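CymD (Pseudomonas putida, PDB 6Z34) probably forms an outer-membrane channel of the FadL family that takes up monoaromatic hydrocarbons by lateral diffusion. Local coordinates at residues Asp393-Ser398 and Ile430-Ser435. Residues are numbered along the deposited sequence; the frame is centred on the assembly and turned at random.
Sequences DVVDFS and ISYTKS
Antiparallel strand pairing joins Asp393-Ser398 to Ile430-Ser435 in the wall of the barrel, where the last strand, 422-437, lies between its predecessor and strand 43-58. The evidence is in the backbone: Val394 and Thr433 form one hydrogen-bonded pair, Asp396 and Ser431 the next, with Asp396 N to Ser431 O at 2.9 Å and 171° at the hydrogen. Between them Val395 faces Tyr432 as a non-hydrogen-bonded pair, CA to CA 4.7 Å.

Side chains alternate accordingly. Asp396 and Ser431 are buried on the inner face, where both touch Pro11 of helix 10-15. On the outer face, with Ile430 CG1 anti to the backbone N (chi1 179°) and the chain bent at chi2, CD1 comes within 3.8 Å of Val395 CG1; the same methyl meets the Phe397 ring at its edge.

At the polar end, Asp393 OD1 lies in the plane at the Tyr432 ring edge, carboxylate and ring 24° from coplanar; its 2.3 Å separation from Tyr432 OH is too short to be reliable, leaving a hydrogen bond there doubtful. Lys434, bent at chi2 and chi3, brings NZ to 3.2 Å from Asp393 OD1 in a weakly bonded salt bridge, while Glu392 is its stronger partner. With alanine at this position, Glu392 and Asp393 would probably lose the ammonium group they share. Tilted antiparallel pairing is general in outer-membrane beta-barrels; the N-terminal segment inside the wall fits the FadL type.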
# COMPACT_ATOMS: atom_id res chain seq x y z
N ASP A 393 2.21 -19.73 -20.42
CA ASP A 393 1.06 -19.53 -19.54
C ASP A 393 1.37 -20.03 -18.13
O ASP A 393 1.63 -21.22 -17.94
CB ASP A 393 -0.19 -20.23 -20.10
CG ASP A 393 -0.55 -19.78 -21.50
OD1 ASP A 393 -1.35 -18.83 -21.62
OD2 ASP A 393 -0.10 -20.38 -22.50
N VAL A 394 1.34 -19.15 -17.15
CA VAL A 394 1.71 -19.54 -15.79
C VAL A 394 0.71 -18.95 -14.80
O VAL A 394 0.33 -17.78 -14.91
CB VAL A 394 3.15 -19.10 -15.43
CG1 VAL A 394 3.45 -19.40 -13.95
CG2 VAL A 394 4.17 -19.81 -16.33
N VAL A 395 0.29 -19.77 -13.84
CA VAL A 395 -0.56 -19.34 -12.75
C VAL A 395 0.26 -19.34 -11.47
O VAL A 395 1.03 -20.28 -11.22
CB VAL A 395 -1.80 -20.24 -12.59
CG1 VAL A 395 -2.59 -19.83 -11.38
CG2 VAL A 395 -2.65 -20.12 -13.82
N ASP A 396 0.13 -18.27 -10.69
CA ASP A 396 0.80 -18.12 -9.41
C ASP A 396 -0.25 -17.88 -8.34
O ASP A 396 -1.25 -17.22 -8.60
CB ASP A 396 1.79 -16.96 -9.42
CG ASP A 396 2.74 -17.01 -10.60
OD1 ASP A 396 3.70 -17.80 -10.56
OD2 ASP A 396 2.53 -16.25 -11.56
N PHE A 397 -0.01 -18.42 -7.14
CA PHE A 397 -0.98 -18.35 -6.07
C PHE A 397 -0.28 -18.23 -4.73
O PHE A 397 0.74 -18.88 -4.50
CB PHE A 397 -1.91 -19.56 -6.04
CG PHE A 397 -2.80 -19.60 -4.84
CD1 PHE A 397 -4.00 -18.92 -4.83
CD2 PHE A 397 -2.45 -20.33 -3.71
CE1 PHE A 397 -4.83 -18.95 -3.73
CE2 PHE A 397 -3.27 -20.37 -2.60
CZ PHE A 397 -4.46 -19.68 -2.61
N SER A 398 -0.89 -17.47 -3.83
CA SER A 398 -0.24 -17.06 -2.59
C SER A 398 -1.27 -16.96 -1.47
O SER A 398 -2.38 -16.47 -1.68
CB SER A 398 0.45 -15.71 -2.78
OG SER A 398 1.50 -15.54 -1.87
N ILE A 430 -3.40 -14.20 -6.35
CA ILE A 430 -3.50 -15.07 -7.50
C ILE A 430 -3.20 -14.24 -8.74
O ILE A 430 -3.63 -13.09 -8.85
CB ILE A 430 -4.89 -15.75 -7.54
CG1 ILE A 430 -5.03 -16.67 -8.76
CG2 ILE A 430 -5.98 -14.71 -7.48
CD1 ILE A 430 -4.39 -18.04 -8.56
N SER A 431 -2.41 -14.80 -9.66
CA SER A 431 -2.08 -14.07 -10.88
C SER A 431 -1.92 -15.03 -12.04
O SER A 431 -1.63 -16.22 -11.87
CB SER A 431 -0.80 -13.24 -10.72
OG SER A 431 0.34 -14.05 -10.87
N TYR A 432 -2.11 -14.49 -13.24
CA TYR A 432 -1.91 -15.22 -14.48
C TYR A 432 -0.98 -14.39 -15.35
O TYR A 432 -1.17 -13.17 -15.48
CB TYR A 432 -3.24 -15.51 -15.20
CG TYR A 432 -3.02 -15.92 -16.63
CD1 TYR A 432 -3.16 -15.01 -17.66
CD2 TYR A 432 -2.62 -17.21 -16.95
CE1 TYR A 432 -2.94 -15.36 -18.96
CE2 TYR A 432 -2.40 -17.59 -18.27
CZ TYR A 432 -2.55 -16.65 -19.27
OH TYR A 432 -2.34 -16.97 -20.58
N THR A 433 0.02 -15.04 -15.94
CA THR A 433 0.97 -14.39 -16.82
C THR A 433 0.99 -15.11 -18.16
O THR A 433 1.18 -16.33 -18.23
CB THR A 433 2.38 -14.34 -16.22
OG1 THR A 433 2.31 -13.71 -14.91
CG2 THR A 433 3.35 -13.59 -17.15
N LYS A 434 0.77 -14.35 -19.21
CA LYS A 434 0.85 -14.85 -20.56
C LYS A 434 2.07 -14.20 -21.17
O LYS A 434 2.17 -12.97 -21.21
CB LYS A 434 -0.42 -14.52 -21.35
CG LYS A 434 -0.14 -14.28 -22.83
CD LYS A 434 0.21 -15.57 -23.54
CE LYS A 434 -0.95 -16.50 -23.74
NZ LYS A 434 -0.48 -17.71 -24.48
N SER A 435 3.01 -15.03 -21.63
CA SER A 435 4.26 -14.56 -22.21
C SER A 435 4.34 -14.96 -23.67
O SER A 435 4.26 -16.15 -24.01
CB SER A 435 5.48 -15.12 -21.46
OG SER A 435 5.43 -14.75 -20.08